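Local coordinates for Can2 (Sulfobacillus thermosulfidooxidans, PDB 7BDV), which binds cyclic tetra-adenylate and acts as a dual-specificity nuclease that potentiates type III CRISPR defence, at residues 183-188 and 204-209; 247-252 and 354-359. All blocks are in the same frame, centred on the assembly; numbering follows the deposited sequence.

The two contacts follow one another along the chain: contact 1 closes before contact 2 opens. Contact 1 packs helix 182-193 against helix 205-212, while contact 2 joins helix 231-254 to helix 356-365, within the region matching the Card1-like endonuclease family. Their centres are about 23 Å apart and their nearest atoms about 12 Å, so they do not touch. Helix 231-254 links them: Ile237 and Trp241, earlier on it, meet leucines of contact 1, and its later turns supply contact 2. The nearest atoms of the contacts lie about 38 Å and 20 Å from the bound nucleic acid, respectively, which makes both structural packing rather than parts of the ligand site.

Contact 1 of 2, residues 183-188 and 204-209; sequences NQLGRL and GELQDL
Leu206 meets Gln184, Leu185 and Leu188 where two successive helices, 182-193 and 205-212, pack in a small helical unit. With helix 168-176 before them and the strand pair 216-218 and 226-228 after, the order of elements is consistent with a winged-helix arrangement. The axes of the two short helical segments approach to 11.9 Å and diverge by 48°, a separation wide enough that side chains alone bridge it.

Apolar packing carries the contact. Leu206 has its CG anti to the backbone N (chi1 -178°), which sends the branch across to helix 182-193. Its methyl CD2 is the nearest atom to all three partners: Leu185 CD2 lies 4.4 Å from Leu206 CD2, and Leu188 CD1 lies 4.3 Å from the same methyl. These looser approaches are completed from outside by Phe174, which touches both Leu185 and Leu206, and by Trp181 against Leu206.

Arg187 NH1 hydrogen-bonds Thr200 O, tying helix 182-193 to the connection that leads into helix 205-212. Gln184 contributes hydrocarbon: a bend at chi2 (89°) carries its amide away from Leu206, and the tightest approach is Gln184 CB to Leu206 CD2 at 3.4 Å.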
loop_
_atom_site.group_PDB
_atom_site.type_symbol
_atom_site.label_atom_id
_atom_site.label_comp_id
_atom_site.label_asym_id
_atom_site.label_seq_id
_atom_site.Cartn_x
_atom_site.Cartn_y
_atom_site.Cartn_z
ATOM N N ASN A 183 2.473 33.199 -3.800
ATOM C CA ASN A 183 2.378 33.287 -5.277
ATOM C C ASN A 183 3.761 33.584 -5.875
ATOM O O ASN A 183 4.102 32.949 -6.864
ATOM C CB ASN A 183 1.324 34.311 -5.697
ATOM C CG ASN A 183 -0.075 33.887 -5.302
ATOM O OD1 ASN A 183 -0.355 32.699 -5.157
ATOM N ND2 ASN A 183 -0.963 34.845 -5.114
ATOM N N GLN A 184 4.522 34.508 -5.296
ATOM C CA GLN A 184 5.829 34.927 -5.848
ATOM C C GLN A 184 6.776 33.726 -5.795
ATOM O O GLN A 184 7.475 33.465 -6.796
ATOM C CB GLN A 184 6.397 36.136 -5.099
ATOM C CG GLN A 184 5.554 37.409 -5.216
ATOM C CD GLN A 184 4.464 37.599 -4.170
ATOM O OE1 GLN A 184 3.876 36.657 -3.628
ATOM N NE2 GLN A 184 4.128 38.854 -3.911
ATOM N N LEU A 185 6.796 33.021 -4.671
ATOM C CA LEU A 185 7.712 31.873 -4.423
ATOM C C LEU A 185 7.286 30.681 -5.285
ATOM O O LEU A 185 8.164 30.015 -5.846
ATOM C CB LEU A 185 7.714 31.530 -2.933
ATOM C CG LEU A 185 8.623 32.403 -2.073
ATOM C CD1 LEU A 185 8.573 31.964 -0.622
ATOM C CD2 LEU A 185 10.068 32.391 -2.579
ATOM N N GLY A 186 5.976 30.446 -5.403
ATOM C CA GLY A 186 5.410 29.414 -6.280
ATOM C C GLY A 186 5.829 29.626 -7.715
ATOM O O GLY A 186 6.333 28.661 -8.339
ATOM N N ARG A 187 5.667 30.854 -8.200
ATOM C CA ARG A 187 6.024 31.301 -9.570
ATOM C C ARG A 187 7.528 31.095 -9.791
ATOM O O ARG A 187 7.872 30.559 -10.856
ATOM C CB ARG A 187 5.623 32.770 -9.753
ATOM C CG ARG A 187 5.946 33.345 -11.123
ATOM C CD ARG A 187 5.503 34.781 -11.307
ATOM N NE ARG A 187 6.073 35.256 -12.567
ATOM C CZ ARG A 187 7.249 35.860 -12.696
ATOM N NH1 ARG A 187 7.989 36.140 -11.646
ATOM N NH2 ARG A 187 7.687 36.207 -13.886
ATOM N N LEU A 188 8.384 31.511 -8.858
ATOM C CA LEU A 188 9.853 31.330 -9.007
ATOM C C LEU A 188 10.193 29.837 -9.025
ATOM O O LEU A 188 11.095 29.473 -9.781
ATOM C CB LEU A 188 10.581 32.057 -7.874
ATOM C CG LEU A 188 10.503 33.573 -7.924
ATOM C CD1 LEU A 188 11.221 34.191 -6.723
ATOM C CD2 LEU A 188 11.099 34.089 -9.218
ATOM N N GLY A 204 10.315 44.962 -4.717
ATOM C CA GLY A 204 9.730 44.647 -3.396
ATOM C C GLY A 204 10.735 43.996 -2.469
ATOM O O GLY A 204 11.885 43.794 -2.893
ATOM N N GLU A 205 10.310 43.662 -1.249
ATOM C CA GLU A 205 11.129 42.967 -0.215
ATOM C C GLU A 205 11.782 41.714 -0.817
ATOM O O GLU A 205 12.987 41.486 -0.536
ATOM C CB GLU A 205 10.285 42.572 0.997
ATOM N N LEU A 206 11.041 40.937 -1.627
ATOM C CA LEU A 206 11.505 39.606 -2.105
ATOM C C LEU A 206 12.668 39.805 -3.086
ATOM O O LEU A 206 13.686 39.093 -2.946
ATOM C CB LEU A 206 10.348 38.823 -2.728
ATOM C CG LEU A 206 10.698 37.408 -3.204
ATOM C CD1 LEU A 206 11.412 36.617 -2.114
ATOM C CD2 LEU A 206 9.461 36.657 -3.649
ATOM N N GLN A 207 12.530 40.731 -4.029
ATOM C CA GLN A 207 13.573 41.051 -5.040
ATOM C C GLN A 207 14.854 41.530 -4.343
ATOM O O GLN A 207 15.941 41.046 -4.725
ATOM C CB GLN A 207 13.099 42.114 -6.028
ATOM C CG GLN A 207 14.045 42.250 -7.209
ATOM C CD GLN A 207 13.947 43.584 -7.900
ATOM O OE1 GLN A 207 14.870 44.395 -7.835
ATOM N NE2 GLN A 207 12.823 43.804 -8.573
ATOM N N ASP A 208 14.724 42.446 -3.376
ATOM C CA ASP A 208 15.851 42.974 -2.556
ATOM C C ASP A 208 16.560 41.806 -1.882
ATOM O O ASP A 208 17.810 41.745 -1.956
ATOM C CB ASP A 208 15.390 43.965 -1.481
ATOM C CG ASP A 208 14.765 45.252 -2.001
ATOM O OD1 ASP A 208 14.971 45.581 -3.194
ATOM O OD2 ASP A 208 14.063 45.917 -1.206
ATOM N N LEU A 209 15.782 40.912 -1.257
ATOM C CA LEU A 209 16.313 39.754 -0.495
ATOM C C LEU A 209 17.143 38.850 -1.425
ATOM O O LEU A 209 18.277 38.495 -1.057
ATOM C CB LEU A 209 15.132 39.002 0.127
ATOM C CG LEU A 209 15.472 37.798 1.003
ATOM C CD1 LEU A 209 16.500 38.152 2.075
ATOM C CD2 LEU A 209 14.199 37.253 1.641
#

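Contact 2 of 2, residues 247-252 and 354-359; sequences YSLLRQ and SQLHHQ
Leu249 is the centre of this contact, driving its isobutyl end against helix 356-365, where Leu356 and His357 receive it. Leu249 contributes 75 Å² of the 171 Å² buried in all, His357 58 Å² and Leu356 23 Å². The CA atoms of Leu249 and His357 are 6.3 Å apart, evidence that the backbones come close here.

One methyl of Leu249 does most of the touching. Its CD1 lies 3.5 Å from Leu356 CD2, with Leu356 CB and CG following at 3.7 Å from that same Leu249 CD1, so it rests along the flank of Leu356 rather than meeting a single methyl. The two side chains run at a slant to each other. In Leu356, chi1 (-174°) swings CG toward Leu249, anti to the backbone N, and chi2 (59°) turns CD2 onto Leu249 CD1.

His357 lies alongside both methyls of Leu249, at a loose 4.4 Å from Leu249 CD2 to His357 CB. Leu249 CD1 packs nearer the backbone, 3.9 Å from His357 N, a van der Waals approach between a methyl and the helix backbone. The His357 side chain, at the partly exposed edge of the contact, also touches Ile253.

In the wider fold, Leu249 and Leu250 both touch Leu360, one turn further along helix 356-365, and Val246 extends the apolar seam to Leu356. The two helices lie side by side on the mixed beta-sheet of a domain assigned to the PDDEXK nuclease clan: Leu250 joins helix 231-254 to Leu262 of strand 262-269 and to Val279 and Phe281 of strand 279-283, while Gln359 OE1 hydrogen-bonds Ser350 OG, joining helix 356-365 to strand 347-350.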
loop_
_atom_site.group_PDB
_atom_site.type_symbol
_atom_site.label_atom_id
_atom_site.label_comp_id
_atom_site.label_asym_id
_atom_site.label_seq_id
_atom_site.Cartn_x
_atom_site.Cartn_y
_atom_site.Cartn_z
ATOM N N TYR A 247 14.217 19.716 6.953
ATOM C CA TYR A 247 15.373 18.978 7.529
ATOM C C TYR A 247 15.844 19.697 8.792
ATOM O O TYR A 247 16.110 19.055 9.800
ATOM C CB TYR A 247 16.493 18.883 6.489
ATOM C CG TYR A 247 17.626 18.005 6.933
ATOM C CD1 TYR A 247 17.514 16.635 6.802
ATOM C CD2 TYR A 247 18.795 18.519 7.465
ATOM C CE1 TYR A 247 18.569 15.792 7.132
ATOM C CE2 TYR A 247 19.830 17.687 7.867
ATOM C CZ TYR A 247 19.716 16.319 7.703
ATOM O OH TYR A 247 20.741 15.493 8.077
ATOM N N SER A 248 15.866 21.033 8.779
ATOM C CA SER A 248 16.306 21.878 9.925
ATOM C C SER A 248 15.307 21.783 11.092
ATOM O O SER A 248 15.757 21.774 12.254
ATOM C CB SER A 248 16.600 23.303 9.494
ATOM O OG SER A 248 15.424 24.028 9.217
ATOM N N LEU A 249 13.999 21.664 10.843
ATOM C CA LEU A 249 13.022 21.379 11.941
ATOM C C LEU A 249 13.378 20.008 12.573
ATOM O O LEU A 249 13.275 19.847 13.817
ATOM C CB LEU A 249 11.578 21.371 11.407
ATOM C CG LEU A 249 11.001 22.731 10.991
ATOM C CD1 LEU A 249 9.521 22.632 10.627
ATOM C CD2 LEU A 249 11.102 23.727 12.115
ATOM N N LEU A 250 13.775 19.021 11.771
ATOM C CA LEU A 250 14.072 17.661 12.303
ATOM C C LEU A 250 15.380 17.690 13.115
ATOM O O LEU A 250 15.451 16.965 14.119
ATOM C CB LEU A 250 14.083 16.642 11.167
ATOM C CG LEU A 250 12.700 16.429 10.544
ATOM C CD1 LEU A 250 12.793 15.662 9.256
ATOM C CD2 LEU A 250 11.747 15.749 11.515
ATOM N N ARG A 251 16.341 18.531 12.752
ATOM C CA ARG A 251 17.578 18.742 13.557
ATOM C C ARG A 251 17.217 19.403 14.894
ATOM O O ARG A 251 17.716 18.962 15.923
ATOM C CB ARG A 251 18.574 19.605 12.792
ATOM C CG ARG A 251 19.178 18.908 11.581
ATOM C CD ARG A 251 20.396 19.666 11.087
ATOM N NE ARG A 251 21.474 19.678 12.074
ATOM N N GLN A 252 16.340 20.420 14.910
ATOM C CA GLN A 252 15.853 21.023 16.172
ATOM C C GLN A 252 15.213 19.939 17.026
ATOM O O GLN A 252 15.631 19.793 18.237
ATOM C CB GLN A 252 14.818 22.143 15.949
ATOM C CG GLN A 252 15.371 23.403 15.322
ATOM C CD GLN A 252 14.277 24.443 15.205
ATOM O OE1 GLN A 252 13.458 24.617 16.116
ATOM N NE2 GLN A 252 14.227 25.092 14.057
ATOM N N SER A 354 4.109 27.264 9.032
ATOM C CA SER A 354 3.925 27.763 10.423
ATOM C C SER A 354 3.561 26.626 11.381
ATOM O O SER A 354 3.967 26.725 12.561
ATOM C CB SER A 354 2.872 28.850 10.489
ATOM O OG SER A 354 1.586 28.271 10.320
ATOM N N GLN A 355 2.821 25.612 10.940
ATOM C CA GLN A 355 2.308 24.510 11.792
ATOM C C GLN A 355 3.232 23.271 11.735
ATOM O O GLN A 355 2.940 22.296 12.448
ATOM C CB GLN A 355 0.940 24.024 11.330
ATOM C CG GLN A 355 -0.071 25.141 11.127
ATOM C CD GLN A 355 -0.254 25.920 12.395
ATOM O OE1 GLN A 355 -0.764 25.404 13.382
ATOM N NE2 GLN A 355 0.122 27.186 12.361
ATOM N N LEU A 356 4.260 23.261 10.916
ATOM C CA LEU A 356 4.960 21.994 10.590
ATOM C C LEU A 356 5.612 21.412 11.842
ATOM O O LEU A 356 5.463 20.193 12.071
ATOM C CB LEU A 356 5.987 22.233 9.479
ATOM C CG LEU A 356 6.669 20.969 8.944
ATOM C CD1 LEU A 356 5.662 19.964 8.385
ATOM C CD2 LEU A 356 7.683 21.325 7.908
ATOM N N HIS A 357 6.269 22.230 12.655
ATOM C CA HIS A 357 7.018 21.727 13.842
ATOM C C HIS A 357 6.043 20.952 14.702
ATOM O O HIS A 357 6.306 19.808 15.041
ATOM C CB HIS A 357 7.682 22.846 14.666
ATOM C CG HIS A 357 8.425 22.304 15.852
ATOM N ND1 HIS A 357 7.783 22.062 17.076
ATOM C CD2 HIS A 357 9.700 21.853 15.990
ATOM C CE1 HIS A 357 8.660 21.568 17.929
ATOM N NE2 HIS A 357 9.842 21.415 17.292
ATOM N N HIS A 358 4.912 21.570 15.021
ATOM C CA HIS A 358 3.878 20.951 15.871
ATOM C C HIS A 358 3.354 19.659 15.238
ATOM O O HIS A 358 3.141 18.658 16.002
ATOM C CB HIS A 358 2.747 21.953 16.126
ATOM C CG HIS A 358 1.696 21.364 16.975
ATOM N ND1 HIS A 358 0.513 20.896 16.442
ATOM C CD2 HIS A 358 1.661 21.150 18.315
ATOM C CE1 HIS A 358 -0.233 20.424 17.429
ATOM N NE2 HIS A 358 0.446 20.584 18.606
ATOM N N GLN A 359 3.131 19.663 13.924
ATOM C CA GLN A 359 2.622 18.497 13.165
ATOM C C GLN A 359 3.671 17.374 13.151
ATOM O O GLN A 359 3.306 16.234 13.271
ATOM C CB GLN A 359 2.207 18.935 11.759
ATOM C CG GLN A 359 0.958 19.800 11.789
ATOM C CD GLN A 359 0.418 20.078 10.417
ATOM O OE1 GLN A 359 1.017 20.794 9.623
ATOM N NE2 GLN A 359 -0.769 19.552 10.171
#